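Local coordinates for protein 2-hydroxyisocaproyl-CoA dehydratase activator (Clostridium difficile, PDB 4EHU) that uses ATP hydrolysis and a [4Fe-4S] cluster shared by its two subunits to pass one electron to 2-hydroxyisocaproyl-CoA dehydratase, activating it for L-leucine fermentation, at residues V216-G221 with D238-T243; R85-I90 with N209-G214; S170-H175 with E183-G188. One frame throughout, in Å; residues are numbered along the deposited sequence. Where two conformers were deposited one is given.

In the fold
Contacts 1 and 2 are neighbours in the actin-like ATPase fold, their centres about 10 Å apart. Contact 2 packs strand 210-213 on helix 79-90; contact 1 follows just beyond the strand's end and touches contact 2 through Met212, Val213 and Gly214, with Pro240 O 2.9 Å from Gly214 N, a probable hydrogen bond. Contact 3 is more remote, its centre about 23 Å from that of contact 1 and about 31 Å from that of contact 2. It pairs helices 165-177 and 182-204 toward the iron-sulfur end, and in sequence it is nested inside the loop closed by contact 2. Helix 182-204 leads on to strand 210-213, so the chain passes from the cluster side to the ATP side.

Contact 1 (V216-G221 with D238-T243); sequences VARNSG and DIPQLT. With ANP (phosphoaminophosphonic acid-adenylate ester), chain D.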
loop_
_atom_site.group_PDB
_atom_site.type_symbol
_atom_site.label_atom_id
_atom_site.label_comp_id
_atom_site.label_asym_id
_atom_site.label_seq_id
_atom_site.Cartn_x
_atom_site.Cartn_y
_atom_site.Cartn_z
ATOM N N VAL A 216 8.371 -16.038 -1.211
ATOM C CA VAL A 216 7.589 -15.987 0.022
ATOM C C VAL A 216 7.169 -17.385 0.452
ATOM O O VAL A 216 6.920 -17.627 1.639
ATOM C CB VAL A 216 6.371 -15.058 -0.130
ATOM C CG1 VAL A 216 5.468 -15.096 1.113
ATOM C CG2 VAL A 216 6.861 -13.644 -0.381
ATOM N N ALA A 217 7.115 -18.326 -0.487
ATOM C CA ALA A 217 6.798 -19.718 -0.114
ATOM C C ALA A 217 7.917 -20.391 0.686
ATOM O O ALA A 217 7.725 -21.478 1.249
ATOM C CB ALA A 217 6.469 -20.546 -1.351
ATOM N N ARG A 218 9.094 -19.769 0.725
ATOM C CA ARG A 218 10.158 -20.243 1.600
ATOM C C ARG A 218 9.845 -19.959 3.077
ATOM O O ARG A 218 10.509 -20.512 3.952
ATOM C CB ARG A 218 11.489 -19.590 1.237
ATOM C CG ARG A 218 11.958 -19.935 -0.158
ATOM C CD ARG A 218 13.218 -19.170 -0.500
ATOM N NE ARG A 218 14.382 -19.640 0.235
ATOM C CZ ARG A 218 15.573 -19.062 0.141
ATOM N NH1 ARG A 218 15.731 -17.988 -0.635
ATOM N NH2 ARG A 218 16.597 -19.544 0.820
ATOM N N ASN A 219 8.871 -19.086 3.334
ATOM C CA ASN A 219 8.442 -18.759 4.702
ATOM C C ASN A 219 7.379 -19.758 5.139
ATOM O O ASN A 219 6.245 -19.694 4.687
ATOM C CB ASN A 219 7.881 -17.329 4.720
ATOM C CG ASN A 219 7.453 -16.896 6.099
ATOM O OD1 ASN A 219 7.061 -17.719 6.923
ATOM N ND2 ASN A 219 7.535 -15.609 6.361
ATOM N N SER A 220 7.760 -20.707 6.000
ATOM C CA SER A 220 6.848 -21.780 6.389
ATOM C C SER A 220 5.648 -21.229 7.120
ATOM O O SER A 220 4.598 -21.845 7.095
ATOM C CB SER A 220 7.561 -22.801 7.280
ATOM O OG SER A 220 7.946 -22.186 8.492
ATOM N N GLY A 221 5.801 -20.065 7.749
ATOM C CA GLY A 221 4.694 -19.412 8.435
ATOM C C GLY A 221 3.620 -18.956 7.479
ATOM O O GLY A 221 2.427 -19.021 7.775
ATOM N N ASP A 238 10.667 -28.317 -3.245
ATOM C CA ASP A 238 11.890 -28.114 -2.504
ATOM C C ASP A 238 12.510 -26.767 -2.853
ATOM O O ASP A 238 13.227 -26.186 -2.044
ATOM C CB ASP A 238 12.888 -29.249 -2.797
ATOM C CG ASP A 238 12.407 -30.594 -2.262
ATOM O OD1 ASP A 238 11.683 -30.606 -1.241
ATOM O OD2 ASP A 238 12.750 -31.634 -2.861
ATOM N N ILE A 239 12.226 -26.282 -4.061
ATOM C CA ILE A 239 12.856 -25.060 -4.588
ATOM C C ILE A 239 11.820 -24.033 -5.058
ATOM O O ILE A 239 11.805 -23.633 -6.215
ATOM C CB ILE A 239 13.783 -25.388 -5.785
ATOM C CG1 ILE A 239 13.053 -26.279 -6.802
ATOM C CG2 ILE A 239 15.042 -26.105 -5.298
ATOM C CD1 ILE A 239 13.767 -26.381 -8.183
ATOM N N PRO A 240 10.944 -23.587 -4.149
ATOM C CA PRO A 240 9.788 -22.784 -4.584
ATOM C C PRO A 240 10.137 -21.481 -5.287
ATOM O O PRO A 240 9.406 -21.055 -6.170
ATOM C CB PRO A 240 9.065 -22.459 -3.262
ATOM C CG PRO A 240 10.159 -22.580 -2.219
ATOM C CD PRO A 240 11.017 -23.717 -2.679
ATOM N N GLN A 241 11.240 -20.850 -4.912
ATOM C CA GLN A 241 11.613 -19.566 -5.512
ATOM C C GLN A 241 12.154 -19.730 -6.941
ATOM O O GLN A 241 12.269 -18.762 -7.683
ATOM C CB GLN A 241 12.665 -18.870 -4.642
ATOM C CG GLN A 241 12.908 -17.418 -5.026
ATOM C CD GLN A 241 13.769 -16.706 -4.012
ATOM O OE1 GLN A 241 14.418 -17.343 -3.168
ATOM N NE2 GLN A 241 13.772 -15.377 -4.071
ATOM N N LEU A 242 12.451 -20.969 -7.316
ATOM C CA LEU A 242 13.121 -21.262 -8.580
ATOM C C LEU A 242 12.228 -21.875 -9.658
ATOM O O LEU A 242 12.738 -22.244 -10.730
ATOM C CB LEU A 242 14.282 -22.224 -8.309
ATOM C CG LEU A 242 15.517 -21.588 -7.664
ATOM C CD1 LEU A 242 16.353 -22.643 -6.956
ATOM C CD2 LEU A 242 16.350 -20.826 -8.701
ATOM N N THR A 243 10.926 -22.002 -9.408
ATOM C CA THR A 243 10.081 -22.714 -10.369
ATOM C C THR A 243 9.942 -21.968 -11.690
ATOM O O THR A 243 9.743 -22.594 -12.746
ATOM C CB THR A 243 8.679 -23.000 -9.813
ATOM O OG1 THR A 243 8.140 -21.813 -9.237
ATOM C CG2 THR A 243 8.752 -24.087 -8.710
HETATM P PG ANP D . 7.694 -10.654 -8.625
HETATM O O1G ANP D . 8.065 -9.763 -9.805
HETATM O O2G ANP D . 7.399 -12.054 -9.100
HETATM O O3G ANP D . 6.616 -10.087 -7.788
HETATM P PB ANP D . 10.279 -11.831 -7.569
HETATM O O1B ANP D . 11.655 -11.223 -7.642
HETATM O O2B ANP D . 10.004 -13.006 -8.509
HETATM N N3B ANP D . 9.118 -10.553 -7.673
HETATM P PA ANP D . 10.565 -13.829 -5.479
HETATM O O1A ANP D . 11.994 -14.021 -5.847
HETATM O O2A ANP D . 9.508 -14.839 -5.868
HETATM O O3A ANP D . 10.064 -12.400 -6.057
HETATM O "O5'" ANP D . 10.381 -13.555 -3.906
HETATM C "C5'" ANP D . 11.005 -12.422 -3.292
HETATM C "C4'" ANP D . 10.793 -12.504 -1.784
HETATM O "O4'" ANP D . 10.752 -13.781 -1.163
HETATM C "C3'" ANP D . 11.101 -11.392 -0.798
HETATM O "O3'" ANP D . 10.224 -10.274 -0.992
HETATM C "C2'" ANP D . 10.955 -12.101 0.553
HETATM O "O2'" ANP D . 9.777 -11.689 1.268
HETATM C "C1'" ANP D . 10.859 -13.596 0.252
HETATM N N9 ANP D . 12.054 -14.359 0.658
HETATM C C8 ANP D . 13.254 -14.374 0.042
HETATM N N7 ANP D . 14.100 -15.236 0.661
HETATM C C5 ANP D . 13.407 -15.784 1.690
HETATM C C6 ANP D . 13.683 -16.771 2.736
HETATM N N6 ANP D . 14.914 -17.332 2.810
HETATM N N1 ANP D . 12.683 -17.076 3.603
HETATM C C2 ANP D . 11.465 -16.522 3.529
HETATM N N3 ANP D . 11.147 -15.604 2.603
HETATM C C4 ANP D . 12.059 -15.217 1.677
#
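The adenosine end of the nucleotide site in this actin-fold ATPase is built here, where the 3-10 turn leading to helix 220-230 meets the loop before helix 243-261, and Arg218 and Gln241 are hydrogen-bonded beside the bound ATP analogue ADPNP. Arg218 NH1 donates to Gln241 OE1 at 2.9 Å. The donor lies in the carbonyl plane of the amide, yet the oxygen sits 26° out of the guanidinium plane, and the N-H...O angle of 137° is well bent. A bend at chi3 brings a face of the guanidinium against the adenine amino group: ANP N6 lies over its centre, 3.2 Å above the plane. The other end of the Gln241 amide serves the alpha-phosphate. Its chain is extended, with CG anti to the backbone N, and NE2 gives ANP O1A a nearly straight hydrogen bond of 2.9 Å (170°). Nearer the two backbones the contact is apolar: Ala217 CB meets Pro240 CB at 3.7 Å, and Arg218 CG rests 3.8 Å from Pro240 CG, the two side chains crossing at about a right angle. Asn219, whose CB borders ANP C2, is the N-cap of the next helix; its OD1 accepts a weak bond from Gly221 N and another hydrogen bond from Ile222 N. Lys14 also bonds the nucleotide and touches Gln241, and a sodium ion lies about 3 Å from the Gln241 side chain. OE1 accepting and NE2 donating are consistent with only one orientation of the amide, which links the guanidinium packed against the adenine amino group to the alpha-phosphate.

Contact 2 (R85-I90 with N209-G214); sequences RGVNFI and NVVMVG
Val87 meets Val211 and Val213 of strand 210-213, one methyl to each. The segment begins with Arg85, which is turned to helix 243-261, where it forms a salt bridge with Asp254 and a cation-pi contact with Tyr251. At Val87 the side chain points at the strand: CG1, anti to the backbone N (chi1 169°), goes to Val211, and CG2 goes to Val213. The first pair reaches tip to tip: Val87 CG1 stands 3.9 Å from Val211 CG1 and 4.0 Å from Val211 CG2, almost equally far from both methyls. The second pair is closer and oblique, with Val87 CG2 3.5 Å from Val213 CG1.

Val211 and Val213 are alternate residues of a strand, so they present their side chains to the same side, while Met212 between them turns to helix 220-230 across the sheet. Strand 210-213 lies between strands 96-100 and 234-235 in a mixed five-stranded sheet of the actin-like fold, and helix 79-90 packs against one face of it. Ile97 of the neighbouring strand touches both Val87 and Val213, which widens the apolar patch. Farther along the helix, Phe89 and Ile90 lean on Leu250 and Leu246 of helix 243-261. Just past the strand, Gly214 touches the nucleotide, its backbone at a positive phi of 95°.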
loop_
_atom_site.group_PDB
_atom_site.type_symbol
_atom_site.label_atom_id
_atom_site.label_comp_id
_atom_site.label_asym_id
_atom_site.label_seq_id
_atom_site.Cartn_x
_atom_site.Cartn_y
_atom_site.Cartn_z
ATOM N N ARG A 85 4.909 -24.414 -15.969
ATOM C CA ARG A 85 5.727 -25.475 -16.546
ATOM C C ARG A 85 6.655 -26.061 -15.490
ATOM O O ARG A 85 6.815 -27.289 -15.394
ATOM C CB ARG A 85 6.535 -24.889 -17.716
ATOM C CG ARG A 85 7.449 -25.908 -18.422
ATOM C CD ARG A 85 6.645 -26.998 -19.116
ATOM N NE ARG A 85 7.517 -28.010 -19.723
ATOM C CZ ARG A 85 8.157 -27.844 -20.873
ATOM N NH1 ARG A 85 8.017 -26.710 -21.549
ATOM N NH2 ARG A 85 8.938 -28.817 -21.355
ATOM N N GLY A 86 7.277 -25.181 -14.709
ATOM C CA GLY A 86 8.181 -25.601 -13.651
ATOM C C GLY A 86 7.467 -26.432 -12.586
ATOM O O GLY A 86 7.933 -27.523 -12.213
ATOM N N VAL A 87 6.326 -25.945 -12.124
ATOM C CA VAL A 87 5.569 -26.670 -11.112
ATOM C C VAL A 87 5.108 -28.025 -11.663
ATOM O O VAL A 87 5.222 -29.033 -10.987
ATOM C CB VAL A 87 4.361 -25.851 -10.635
ATOM C CG1 VAL A 87 3.426 -26.710 -9.792
ATOM C CG2 VAL A 87 4.844 -24.646 -9.857
ATOM N N ASN A 88 4.560 -28.051 -12.870
ATOM C CA ASN A 88 4.054 -29.316 -13.414
ATOM C C ASN A 88 5.158 -30.371 -13.582
ATOM O O ASN A 88 4.886 -31.564 -13.540
ATOM C CB ASN A 88 3.345 -29.103 -14.738
ATOM C CG ASN A 88 2.012 -28.435 -14.578
ATOM O OD1 ASN A 88 1.270 -28.719 -13.633
ATOM N ND2 ASN A 88 1.689 -27.535 -15.511
ATOM N N PHE A 89 6.392 -29.918 -13.798
ATOM C CA PHE A 89 7.548 -30.814 -13.913
ATOM C C PHE A 89 7.860 -31.514 -12.573
ATOM O O PHE A 89 8.343 -32.674 -12.563
ATOM C CB PHE A 89 8.742 -29.996 -14.418
ATOM C CG PHE A 89 10.024 -30.780 -14.570
ATOM C CD1 PHE A 89 10.272 -31.528 -15.708
ATOM C CD2 PHE A 89 10.988 -30.721 -13.582
ATOM C CE1 PHE A 89 11.471 -32.237 -15.850
ATOM C CE2 PHE A 89 12.178 -31.418 -13.717
ATOM C CZ PHE A 89 12.417 -32.170 -14.854
ATOM N N ILE A 90 7.578 -30.831 -11.460
ATOM C CA ILE A 90 7.930 -31.313 -10.120
ATOM C C ILE A 90 6.788 -31.980 -9.370
ATOM O O ILE A 90 7.014 -32.935 -8.633
ATOM C CB ILE A 90 8.344 -30.161 -9.181
ATOM C CG1 ILE A 90 9.562 -29.418 -9.701
ATOM C CG2 ILE A 90 8.638 -30.710 -7.762
ATOM C CD1 ILE A 90 9.833 -28.163 -8.906
ATOM N N ASN A 209 -4.241 -30.328 -6.942
ATOM C CA ASN A 209 -3.336 -29.982 -5.858
ATOM C C ASN A 209 -3.040 -28.496 -5.889
ATOM O O ASN A 209 -2.947 -27.901 -6.968
ATOM C CB ASN A 209 -2.014 -30.727 -6.004
ATOM C CG ASN A 209 -2.134 -32.205 -5.662
ATOM O OD1 ASN A 209 -2.837 -32.573 -4.725
ATOM N ND2 ASN A 209 -1.440 -33.047 -6.413
ATOM N N VAL A 210 -2.897 -27.909 -4.702
ATOM C CA VAL A 210 -2.576 -26.495 -4.558
ATOM C C VAL A 210 -1.100 -26.407 -4.258
ATOM O O VAL A 210 -0.611 -27.049 -3.316
ATOM C CB VAL A 210 -3.376 -25.854 -3.407
ATOM C CG1 VAL A 210 -3.023 -24.385 -3.259
ATOM C CG2 VAL A 210 -4.866 -26.048 -3.638
ATOM N N VAL A 211 -0.380 -25.635 -5.059
ATOM C CA VAL A 211 1.052 -25.510 -4.894
ATOM C C VAL A 211 1.424 -24.058 -4.688
ATOM O O VAL A 211 0.955 -23.192 -5.417
ATOM C CB VAL A 211 1.797 -26.034 -6.140
ATOM C CG1 VAL A 211 3.309 -25.769 -6.019
ATOM C CG2 VAL A 211 1.491 -27.545 -6.342
ATOM N N MET A 212 2.261 -23.781 -3.694
ATOM C CA MET A 212 2.788 -22.429 -3.524
ATOM C C MET A 212 4.237 -22.340 -4.002
ATOM O O MET A 212 5.063 -23.210 -3.722
ATOM C CB MET A 212 2.703 -21.942 -2.076
ATOM C CG MET A 212 3.044 -20.450 -1.949
ATOM S SD MET A 212 2.961 -19.790 -0.277
ATOM C CE MET A 212 1.296 -20.334 0.102
ATOM N N VAL A 213 4.522 -21.265 -4.729
ATOM C CA VAL A 213 5.848 -20.976 -5.236
ATOM C C VAL A 213 6.169 -19.493 -5.007
ATOM O O VAL A 213 5.349 -18.740 -4.449
ATOM C CB VAL A 213 5.924 -21.278 -6.755
ATOM C CG1 VAL A 213 5.551 -22.734 -6.982
ATOM C CG2 VAL A 213 4.997 -20.338 -7.545
ATOM N N GLY A 214 7.368 -19.087 -5.422
ATOM C CA GLY A 214 7.847 -17.748 -5.131
ATOM C C GLY A 214 8.700 -17.756 -3.879
ATOM O O GLY A 214 8.686 -18.728 -3.089
#

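Contact 3 (S170-H175 with E183-G188); sequences SEVISH and EDIVAG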
loop_
_atom_site.group_PDB
_atom_site.type_symbol
_atom_site.label_atom_id
_atom_site.label_comp_id
_atom_site.label_asym_id
_atom_site.label_seq_id
_atom_site.Cartn_x
_atom_site.Cartn_y
_atom_site.Cartn_z
ATOM N N SER A 170 2.250 0.757 11.353
ATOM C CA SER A 170 1.989 1.483 12.598
ATOM C C SER A 170 1.437 0.572 13.698
ATOM O O SER A 170 1.780 0.738 14.871
ATOM C CB SER A 170 1.023 2.626 12.345
ATOM O OG SER A 170 1.643 3.607 11.540
ATOM N N GLU A 171 0.577 -0.379 13.340
ATOM C CA GLU A 171 0.067 -1.312 14.356
ATOM C C GLU A 171 1.180 -2.182 14.913
ATOM O O GLU A 171 1.198 -2.447 16.096
ATOM C CB GLU A 171 -1.056 -2.225 13.820
ATOM C CG GLU A 171 -2.300 -1.433 13.446
ATOM C CD GLU A 171 -3.456 -2.329 13.008
ATOM O OE1 GLU A 171 -3.873 -3.211 13.791
ATOM O OE2 GLU A 171 -3.939 -2.148 11.875
ATOM N N VAL A 172 2.091 -2.617 14.051
ATOM C CA VAL A 172 3.192 -3.486 14.464
ATOM C C VAL A 172 4.145 -2.704 15.370
ATOM O O VAL A 172 4.600 -3.213 16.385
ATOM C CB VAL A 172 3.929 -4.076 13.235
ATOM C CG1 VAL A 172 5.255 -4.716 13.627
ATOM C CG2 VAL A 172 3.044 -5.098 12.537
ATOM N N ILE A 173 4.420 -1.458 15.016
ATOM C CA ILE A 173 5.201 -0.588 15.894
ATOM C C ILE A 173 4.549 -0.480 17.268
ATOM O O ILE A 173 5.230 -0.542 18.287
ATOM C CB ILE A 173 5.396 0.795 15.263
ATOM C CG1 ILE A 173 6.328 0.660 14.066
ATOM C CG2 ILE A 173 5.972 1.799 16.284
ATOM C CD1 ILE A 173 6.472 1.932 13.247
ATOM N N SER A 174 3.229 -0.349 17.305
ATOM C CA SER A 174 2.525 -0.238 18.574
ATOM C C SER A 174 2.613 -1.525 19.373
ATOM O O SER A 174 2.746 -1.497 20.598
ATOM C CB SER A 174 1.067 0.136 18.350
ATOM O OG SER A 174 0.983 1.468 17.898
ATOM N N HIS A 175 2.519 -2.653 18.681
ATOM C CA HIS A 175 2.644 -3.943 19.340
ATOM C C HIS A 175 4.028 -4.104 19.950
ATOM O O HIS A 175 4.163 -4.630 21.051
ATOM C CB HIS A 175 2.364 -5.081 18.369
ATOM C CG HIS A 175 0.915 -5.271 18.040
ATOM N ND1 HIS A 175 -0.061 -5.418 19.005
ATOM C CD2 HIS A 175 0.288 -5.411 16.847
ATOM C CE1 HIS A 175 -1.230 -5.612 18.420
ATOM N NE2 HIS A 175 -1.047 -5.607 17.110
ATOM N N GLU A 183 6.808 -13.608 18.492
ATOM C CA GLU A 183 6.221 -14.679 17.706
ATOM C C GLU A 183 4.741 -14.430 17.407
ATOM O O GLU A 183 4.246 -14.836 16.347
ATOM C CB GLU A 183 6.398 -16.043 18.396
ATOM C CG GLU A 183 5.781 -16.146 19.823
ATOM C CD GLU A 183 6.749 -15.804 20.960
ATOM O OE1 GLU A 183 7.672 -14.992 20.761
ATOM O OE2 GLU A 183 6.584 -16.349 22.076
ATOM N N ASP A 184 4.027 -13.787 18.333
ATOM C CA ASP A 184 2.617 -13.463 18.094
ATOM C C ASP A 184 2.445 -12.299 17.122
ATOM O O ASP A 184 1.476 -12.260 16.382
ATOM C CB ASP A 184 1.904 -13.150 19.417
ATOM C CG ASP A 184 1.778 -14.395 20.302
ATOM O OD1 ASP A 184 1.585 -15.491 19.726
ATOM O OD2 ASP A 184 1.899 -14.281 21.558
ATOM N N ILE A 185 3.388 -11.364 17.143
ATOM C CA ILE A 185 3.416 -10.265 16.163
ATOM C C ILE A 185 3.665 -10.833 14.782
ATOM O O ILE A 185 2.960 -10.501 13.829
ATOM C CB ILE A 185 4.510 -9.226 16.498
ATOM C CG1 ILE A 185 4.195 -8.545 17.835
ATOM C CG2 ILE A 185 4.631 -8.163 15.377
ATOM C CD1 ILE A 185 5.307 -7.636 18.309
ATOM N N VAL A 186 4.653 -11.716 14.677
ATOM C CA VAL A 186 4.953 -12.369 13.399
ATOM C C VAL A 186 3.770 -13.212 12.900
ATOM O O VAL A 186 3.442 -13.156 11.709
ATOM C CB VAL A 186 6.215 -13.244 13.492
ATOM C CG1 VAL A 186 6.436 -14.026 12.189
ATOM C CG2 VAL A 186 7.430 -12.377 13.809
ATOM N N ALA A 187 3.120 -13.988 13.773
ATOM C CA ALA A 187 1.963 -14.756 13.308
ATOM C C ALA A 187 0.906 -13.811 12.734
ATOM O O ALA A 187 0.268 -14.148 11.739
ATOM C CB ALA A 187 1.346 -15.631 14.435
ATOM N N GLY A 188 0.696 -12.660 13.374
ATOM C CA GLY A 188 -0.303 -11.708 12.890
ATOM C C GLY A 188 0.066 -11.174 11.524
ATOM O O GLY A 188 -0.793 -11.023 10.679
#
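This is a small, apolar helix-to-helix contact between consecutive helices, 165-177 and 182-204, its centre about 25 Å from the centre of the chain. Ile185 carries it from the second helix, fitting its branches against Val172 and His175, one helical turn apart on the first. The two backbones come nearest at Val172 and Ile185, whose CA atoms are 7.0 Å apart.

Ile185 divides its two arms between the partners. CG2, anti to the backbone N, meets Val172 CG1 at 3.9 Å, the two side chains lying oblique to one another. The longer arm has CG1 beside the backbone N (chi1 -64°) and then runs out extended, which carries CD1 to His175: Ile185 CD1 lies 3.9 Å from His175 CB, with Ile185 CG1 at 4.0 Å from that same CB. It is thus the methylene of the histidine, not its imidazole, that receives the isoleucine. The ring serves another purpose, for NE2 is hydrogen-bonded to the backbone oxygen of Ser159, in the stretch of chain ahead of the cluster ligand Cys164.

Helix 165-177 begins directly after Cys164, one of the cysteines that bind the [4Fe-4S] cluster held between the two subunits. The Val172 side chain is about 13 Å from the cluster, so the contact lies further along the helix from its cluster-binding end. Helix 130-140, which follows the other cluster ligand Cys125, closes the same core: its Met136 and Ile140 touch Val172, and Ile140 also reaches Val186. At the start of the segment, Ser170 OG is hydrogen-bonded to NH2 of Arg131 of the second subunit.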